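PDB 1A76: flap endonuclease 1 from Methanocaldococcus jannaschii, which cleaves 5' flaps of DNA as a magnesium-dependent structure-specific endonuclease and also acts as a 5'-3' exonuclease in DNA replication and repair. Local coordinates for residues S56-V61 and I287-D292; N134-L139 and I144-A149; G229-G234 and K252-Y257. All coordinates share one frame; numbering follows the deposited sequence.

Interaction 1: residues S56-V61 and I287-D292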
# COMPACT_ATOMS: atom_id res chain seq x y z
N SER A 56 -8.37 -11.85 9.37
CA SER A 56 -8.10 -10.45 9.68
C SER A 56 -8.24 -9.51 8.47
O SER A 56 -8.88 -8.45 8.56
CB SER A 56 -6.68 -10.33 10.26
OG SER A 56 -6.72 -10.37 11.67
N ALA A 57 -7.63 -9.89 7.34
CA ALA A 57 -7.67 -9.07 6.12
C ALA A 57 -9.06 -8.96 5.49
O ALA A 57 -9.45 -7.89 5.03
CB ALA A 57 -6.70 -9.62 5.10
N TYR A 58 -9.79 -10.07 5.45
CA TYR A 58 -11.12 -10.06 4.87
C TYR A 58 -12.05 -9.13 5.68
O TYR A 58 -12.90 -8.42 5.11
CB TYR A 58 -11.69 -11.50 4.85
CG TYR A 58 -10.72 -12.56 4.32
CD1 TYR A 58 -9.75 -12.24 3.37
CD2 TYR A 58 -10.77 -13.88 4.79
CE1 TYR A 58 -8.86 -13.19 2.89
CE2 TYR A 58 -9.88 -14.84 4.32
CZ TYR A 58 -8.92 -14.49 3.37
OH TYR A 58 -8.01 -15.41 2.93
N ASN A 59 -11.87 -9.12 7.00
CA ASN A 59 -12.66 -8.28 7.90
C ASN A 59 -12.44 -6.78 7.59
O ASN A 59 -13.38 -6.01 7.48
CB ASN A 59 -12.29 -8.60 9.37
CG ASN A 59 -13.06 -7.75 10.38
OD1 ASN A 59 -12.85 -6.54 10.48
ND2 ASN A 59 -13.94 -8.39 11.14
N GLY A 60 -11.18 -6.38 7.43
CA GLY A 60 -10.91 -4.99 7.13
C GLY A 60 -11.37 -4.59 5.74
O GLY A 60 -11.92 -3.51 5.55
N VAL A 61 -11.16 -5.47 4.76
CA VAL A 61 -11.56 -5.19 3.39
C VAL A 61 -13.07 -4.90 3.31
O VAL A 61 -13.51 -3.91 2.72
CB VAL A 61 -11.21 -6.39 2.48
CG1 VAL A 61 -11.85 -6.22 1.10
CG2 VAL A 61 -9.71 -6.52 2.36
N ILE A 287 -22.06 -13.65 1.60
CA ILE A 287 -22.48 -14.43 2.77
C ILE A 287 -21.76 -15.79 2.81
O ILE A 287 -21.26 -16.22 3.85
CB ILE A 287 -24.01 -14.69 2.75
CG1 ILE A 287 -24.75 -13.36 2.93
CG2 ILE A 287 -24.40 -15.70 3.82
CD1 ILE A 287 -26.12 -13.47 3.57
N LYS A 288 -21.72 -16.46 1.67
CA LYS A 288 -21.08 -17.75 1.58
C LYS A 288 -19.59 -17.64 1.88
O LYS A 288 -19.05 -18.44 2.63
CB LYS A 288 -21.27 -18.34 0.19
CG LYS A 288 -20.64 -19.71 0.02
CD LYS A 288 -20.47 -20.08 -1.45
CE LYS A 288 -19.78 -21.43 -1.59
NZ LYS A 288 -19.95 -22.00 -2.95
N PHE A 289 -18.94 -16.66 1.29
CA PHE A 289 -17.51 -16.51 1.50
C PHE A 289 -17.20 -16.11 2.95
O PHE A 289 -16.41 -16.78 3.64
CB PHE A 289 -16.93 -15.46 0.53
CG PHE A 289 -15.46 -15.24 0.71
CD1 PHE A 289 -14.55 -16.21 0.30
CD2 PHE A 289 -14.99 -14.08 1.32
CE1 PHE A 289 -13.18 -16.03 0.50
CE2 PHE A 289 -13.62 -13.89 1.53
CZ PHE A 289 -12.71 -14.88 1.12
N LEU A 290 -17.84 -15.04 3.40
CA LEU A 290 -17.63 -14.51 4.75
C LEU A 290 -18.22 -15.33 5.91
O LEU A 290 -17.51 -15.72 6.85
CB LEU A 290 -18.16 -13.07 4.82
CG LEU A 290 -17.16 -11.91 4.96
CD1 LEU A 290 -15.88 -12.17 4.15
CD2 LEU A 290 -17.84 -10.61 4.52
N VAL A 291 -19.52 -15.61 5.84
CA VAL A 291 -20.20 -16.36 6.90
C VAL A 291 -19.98 -17.87 6.82
O VAL A 291 -19.46 -18.48 7.75
CB VAL A 291 -21.73 -16.08 6.89
CG1 VAL A 291 -22.42 -16.84 8.03
CG2 VAL A 291 -21.99 -14.59 7.03
N ASP A 292 -20.40 -18.46 5.71
CA ASP A 292 -20.29 -19.90 5.53
C ASP A 292 -18.85 -20.40 5.60
O ASP A 292 -18.52 -21.28 6.40
CB ASP A 292 -20.88 -20.31 4.18
CG ASP A 292 -22.39 -20.14 4.11
OD1 ASP A 292 -23.00 -19.80 5.14
OD2 ASP A 292 -22.96 -20.34 3.02
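Ile287 O accepts two backbone bonds in the turn that bears Phe289 and Leu290, whose side-chain ends reach Tyr58. Val291 N lies 2.7 Å from Ile287 O, an ordinary helical bond, and Asp292 N lies 3.0 Å from the same Ile287 O, one residue farther on. The second bond is the evidence for a wider pi-type turn over 288-292, near the end of the helix.

No hydrogen bond crosses between the segments; the meeting is wholly apolar, and it is small, with 109 Å² buried in all. Its main element is an edge-to-face pair. The Phe289 ring turns its edge to one face of Tyr58, with the ring centroids of Phe289 and Tyr58 5.4 Å apart and the planes inclined at 60°, short of a perpendicular T. Phe289 CZ stands over the centre of the Tyr58 ring, while Phe289 CE2 approaches Tyr58 CG at 4.2 Å. What carries the phenyl group across is its first torsion: CG is anti to the backbone N (chi1 180°), although the CB of Phe289 does not itself point at the other helix. Leu290 adds one methyl, CD1, which comes to 4.3 Å from Tyr58 CB, at the root of the tyrosine and away from the stack.

All three touching residues are buried. Tyr58 projects from helix 56-70 of the N-domain and also packs on Met131, Asn134 and Cys135 of helix 129-142. Leu290 also touches Val301 of helix 298-315, and Val61 packs on Leu32 and Phe35 of helix 28-38. The contact thus joins the late helix 283-292 to the helical layer of the nuclease core, beside helix 129-142.

Interaction 2: residues N134-L139 and I144-A149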
# COMPACT_ATOMS: atom_id res chain seq x y z
N ASN A 134 -7.75 -13.90 -2.34
CA ASN A 134 -9.06 -13.99 -1.67
C ASN A 134 -9.64 -12.59 -1.40
O ASN A 134 -10.85 -12.39 -1.45
CB ASN A 134 -8.92 -14.74 -0.35
CG ASN A 134 -8.98 -16.26 -0.52
OD1 ASN A 134 -8.71 -17.02 0.43
ND2 ASN A 134 -9.32 -16.71 -1.71
N CYS A 135 -8.77 -11.63 -1.11
CA CYS A 135 -9.19 -10.26 -0.86
C CYS A 135 -9.71 -9.63 -2.15
O CYS A 135 -10.69 -8.89 -2.15
CB CYS A 135 -8.02 -9.45 -0.31
SG CYS A 135 -7.69 -9.78 1.44
N LYS A 136 -9.04 -9.94 -3.26
CA LYS A 136 -9.45 -9.41 -4.55
C LYS A 136 -10.81 -10.00 -4.92
O LYS A 136 -11.67 -9.31 -5.45
CB LYS A 136 -8.43 -9.78 -5.63
CG LYS A 136 -7.06 -9.16 -5.42
CD LYS A 136 -6.09 -9.70 -6.47
CE LYS A 136 -4.86 -8.80 -6.63
NZ LYS A 136 -3.79 -9.50 -7.42
N TYR A 137 -10.99 -11.29 -4.64
CA TYR A 137 -12.25 -11.97 -4.93
C TYR A 137 -13.37 -11.33 -4.13
O TYR A 137 -14.46 -11.08 -4.65
CB TYR A 137 -12.14 -13.45 -4.56
CG TYR A 137 -13.46 -14.22 -4.63
CD1 TYR A 137 -14.20 -14.28 -5.82
CD2 TYR A 137 -13.95 -14.91 -3.51
CE1 TYR A 137 -15.39 -15.01 -5.89
CE2 TYR A 137 -15.16 -15.65 -3.58
CZ TYR A 137 -15.86 -15.69 -4.78
OH TYR A 137 -17.03 -16.41 -4.88
N LEU A 138 -13.10 -11.06 -2.86
CA LEU A 138 -14.09 -10.45 -1.98
C LEU A 138 -14.49 -9.08 -2.53
O LEU A 138 -15.67 -8.71 -2.51
CB LEU A 138 -13.52 -10.32 -0.56
CG LEU A 138 -14.37 -9.55 0.47
CD1 LEU A 138 -15.72 -10.22 0.64
CD2 LEU A 138 -13.62 -9.48 1.81
N LEU A 139 -13.51 -8.32 -3.02
CA LEU A 139 -13.80 -7.00 -3.55
C LEU A 139 -14.69 -7.12 -4.78
O LEU A 139 -15.59 -6.31 -4.98
CB LEU A 139 -12.51 -6.28 -3.91
CG LEU A 139 -11.71 -5.74 -2.71
CD1 LEU A 139 -10.36 -5.26 -3.20
CD2 LEU A 139 -12.48 -4.60 -2.04
N ILE A 144 -16.65 -3.70 -5.75
CA ILE A 144 -15.64 -2.65 -5.56
C ILE A 144 -14.48 -2.88 -6.53
O ILE A 144 -13.85 -3.94 -6.51
CB ILE A 144 -15.07 -2.66 -4.11
CG1 ILE A 144 -16.20 -2.67 -3.07
CG2 ILE A 144 -14.12 -1.48 -3.93
CD1 ILE A 144 -17.19 -1.52 -3.20
N PRO A 145 -14.14 -1.87 -7.33
CA PRO A 145 -13.05 -2.00 -8.30
C PRO A 145 -11.64 -2.00 -7.74
O PRO A 145 -11.33 -1.32 -6.76
CB PRO A 145 -13.28 -0.81 -9.24
CG PRO A 145 -13.88 0.23 -8.33
CD PRO A 145 -14.74 -0.53 -7.36
N TYR A 146 -10.77 -2.79 -8.38
CA TYR A 146 -9.38 -2.86 -7.99
C TYR A 146 -8.50 -2.88 -9.22
O TYR A 146 -8.97 -3.17 -10.32
CB TYR A 146 -9.10 -4.10 -7.11
CG TYR A 146 -9.21 -5.47 -7.77
CD1 TYR A 146 -8.16 -5.99 -8.54
CD2 TYR A 146 -10.34 -6.27 -7.56
CE1 TYR A 146 -8.24 -7.29 -9.08
CE2 TYR A 146 -10.42 -7.55 -8.09
CZ TYR A 146 -9.38 -8.06 -8.85
OH TYR A 146 -9.47 -9.33 -9.36
N VAL A 147 -7.23 -2.54 -9.03
CA VAL A 147 -6.26 -2.54 -10.11
C VAL A 147 -5.09 -3.39 -9.67
O VAL A 147 -4.74 -3.41 -8.49
CB VAL A 147 -5.69 -1.13 -10.40
CG1 VAL A 147 -5.23 -1.05 -11.87
CG2 VAL A 147 -6.69 -0.06 -10.08
N GLU A 148 -4.51 -4.10 -10.61
CA GLU A 148 -3.33 -4.89 -10.32
C GLU A 148 -2.25 -4.10 -11.05
O GLU A 148 -2.15 -4.13 -12.28
CB GLU A 148 -3.51 -6.31 -10.88
CG GLU A 148 -4.85 -6.90 -10.46
CD GLU A 148 -5.06 -8.33 -10.93
OE1 GLU A 148 -4.69 -9.25 -10.18
OE2 GLU A 148 -5.62 -8.52 -12.04
N ALA A 149 -1.48 -3.34 -10.29
CA ALA A 149 -0.42 -2.52 -10.86
C ALA A 149 0.65 -3.36 -11.55
O ALA A 149 0.83 -4.53 -11.23
CB ALA A 149 0.23 -1.67 -9.76
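Lys136 and Leu139 of helix 129-142 pack on Ile144, just before strand 146-148, and on Tyr146 and Glu148 of that strand, at the edge of the PIN-like nuclease sheet. The helix and strand close a beta-alpha-beta connection from the parallel neighbour 74-79; their local axes pass 10.1 Å apart at 145°.

The charged contact is a salt bridge: Lys136 NZ meets Glu148 OE1 at 2.9 Å, on the anti lone pair of that oxygen. Lys136 NZ also pairs with Glu82, its strongest partner, and with Glu133, so three carboxylates surround one ammonium group. A methionine in its place would probably leave these acids without their shared counter-charge. The Lys136 side chain is about 7 Å from that of Asp80, a predicted magnesium ligand.

The aromatic contact is CH-pi. Lys136 CB sits 4.1 Å from the Tyr146 ring centroid, 26° off the normal, and the two side chains cross at about a right angle; the ring is held there with CG between the backbone N and the carbonyl carbon (chi1 68°).

Apolar packing places Leu139 CD2 3.8 Å from Ile144 CB. One backbone bond joins helix to loop: Ile144 N donates to Leu139 O at 2.9 Å.

Interaction 3: residues G229-G234 and K252-Y257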
# COMPACT_ATOMS: atom_id res chain seq x y z
N GLY A 229 19.95 3.21 4.38
CA GLY A 229 20.35 4.51 3.85
C GLY A 229 21.83 4.81 3.81
O GLY A 229 22.66 3.95 3.48
N VAL A 230 22.18 6.04 4.14
CA VAL A 230 23.58 6.46 4.09
C VAL A 230 24.12 6.85 5.46
O VAL A 230 23.56 7.70 6.15
CB VAL A 230 23.76 7.67 3.11
CG1 VAL A 230 25.23 8.06 3.00
CG2 VAL A 230 23.21 7.31 1.73
N LYS A 231 25.22 6.21 5.84
CA LYS A 231 25.95 6.47 7.08
C LYS A 231 25.18 7.00 8.29
O LYS A 231 25.65 7.89 9.00
CB LYS A 231 27.11 7.42 6.78
CG LYS A 231 27.69 7.28 5.36
CD LYS A 231 28.32 5.91 5.11
CE LYS A 231 27.33 4.91 4.48
NZ LYS A 231 27.17 5.07 3.00
N GLY A 232 24.00 6.43 8.54
CA GLY A 232 23.20 6.85 9.67
C GLY A 232 22.62 8.25 9.59
O GLY A 232 22.04 8.73 10.57
N ILE A 233 22.78 8.90 8.45
CA ILE A 233 22.27 10.26 8.27
C ILE A 233 20.74 10.30 8.38
O ILE A 233 20.04 9.54 7.70
CB ILE A 233 22.69 10.84 6.90
CG1 ILE A 233 24.20 11.13 6.89
CG2 ILE A 233 21.94 12.13 6.62
CD1 ILE A 233 24.81 11.07 5.50
N GLY A 234 20.23 11.20 9.23
CA GLY A 234 18.80 11.35 9.40
C GLY A 234 18.20 12.45 8.51
O GLY A 234 18.89 13.00 7.64
N LYS A 252 25.79 9.93 -5.19
CA LYS A 252 26.44 9.19 -6.27
C LYS A 252 27.62 8.39 -5.69
O LYS A 252 27.87 7.25 -6.08
CB LYS A 252 26.93 10.16 -7.33
CG LYS A 252 28.34 9.87 -7.81
CD LYS A 252 28.33 9.19 -9.15
CE LYS A 252 29.48 9.69 -10.00
NZ LYS A 252 30.74 9.73 -9.20
N LYS A 253 28.33 8.99 -4.74
CA LYS A 253 29.46 8.36 -4.08
C LYS A 253 29.03 7.30 -3.07
O LYS A 253 29.55 6.18 -3.06
CB LYS A 253 30.30 9.41 -3.35
CG LYS A 253 31.16 8.86 -2.21
CD LYS A 253 31.97 9.96 -1.54
CE LYS A 253 32.71 9.44 -0.31
NZ LYS A 253 33.47 10.51 0.41
N GLU A 254 28.06 7.65 -2.23
CA GLU A 254 27.60 6.74 -1.18
C GLU A 254 26.59 5.66 -1.53
O GLU A 254 26.51 4.65 -0.84
CB GLU A 254 27.05 7.55 -0.00
CG GLU A 254 28.11 8.34 0.77
CD GLU A 254 29.26 7.47 1.24
OE1 GLU A 254 29.02 6.33 1.70
OE2 GLU A 254 30.42 7.94 1.17
N VAL A 255 25.84 5.86 -2.60
CA VAL A 255 24.81 4.90 -2.97
C VAL A 255 24.95 4.33 -4.38
O VAL A 255 24.70 5.02 -5.36
CB VAL A 255 23.41 5.54 -2.85
CG1 VAL A 255 22.36 4.58 -3.35
CG2 VAL A 255 23.14 5.92 -1.38
N GLU A 256 25.36 3.06 -4.47
CA GLU A 256 25.49 2.42 -5.77
C GLU A 256 24.09 2.36 -6.37
O GLU A 256 23.13 2.14 -5.65
CB GLU A 256 26.03 1.00 -5.62
CG GLU A 256 26.50 0.36 -6.92
CD GLU A 256 27.24 -0.95 -6.69
OE1 GLU A 256 27.00 -1.60 -5.65
OE2 GLU A 256 28.07 -1.34 -7.55
N TYR A 257 23.97 2.54 -7.67
CA TYR A 257 22.64 2.49 -8.32
C TYR A 257 21.72 3.63 -7.87
O TYR A 257 20.50 3.51 -7.89
CB TYR A 257 21.95 1.14 -8.08
CG TYR A 257 22.80 -0.05 -8.45
CD1 TYR A 257 23.38 -0.16 -9.71
CD2 TYR A 257 23.07 -1.05 -7.51
CE1 TYR A 257 24.22 -1.25 -10.04
CE2 TYR A 257 23.90 -2.13 -7.82
CZ TYR A 257 24.47 -2.22 -9.08
OH TYR A 257 25.30 -3.29 -9.39
O HOH W 1 25.13 3.56 2.02
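Val230 and Glu254 bring the two backbones closest, their CA atoms lying 6.6 Å apart where a glycine-rich loop meets the end of a helix. Residues 229-234, part of the loop between helices 211-221 and 235-244, are consistent with the connecting region of the helix-three-turn-helix motif of the FEN1 family, which in relatives binds duplex DNA. A type I' beta turn runs from Val230 to Ile233, closed by Ile233 N to Val230 O at 2.7 Å, and it puts Lys231 at positive phi (29°). Gly234 then takes the N-cap of helix 235-244. On the other side, helix 247-254 finishes at Glu254, and Val255 is the first residue to depart from helical angles.

Lys231 folds its chain back through three bends, so that NZ reaches Glu254 OE1 at 2.6 Å in a salt bridge. The ammonium group comes in on the anti side of that oxygen, 20° out of the carboxylate plane. The same NZ donates to a water at 2.7 Å, which lies close to Gly229 O as well.

Beneath the charges the contact is aliphatic. Val230 CG1, anti to the backbone N (chi1 -177°), rests on Glu254 CB at 3.5 Å, and the two side chains cross at about a right angle. The other methyl, Val230 CG2, presses on Val255 CG2 at 3.4 Å, tighter than ordinary van der Waals contact.

Overall arrangement
Following the chain from its N terminus, residues 56-61 open interaction 1, which closes only at 287-292, so its loop encloses both other contacts. Interaction 2 comes first inside it, a short loop from helix 129-142 to the sheet edge; interaction 3 follows in series, and no loops cross. Interactions 1 and 2 have centres 14 Å apart and touch: Tyr58 OH is 3.1 Å from Asn134 OD1, a probable hydrogen bond, and Val61 packs on Leu139. Together they link helices 56-70, 129-142 and 283-292 with strand 146-148. Interaction 3 ties the loop after helix 211-221 to the end of helix 247-254 on the opposite side of the chain's centre, about 44 Å from interaction 1 between centres.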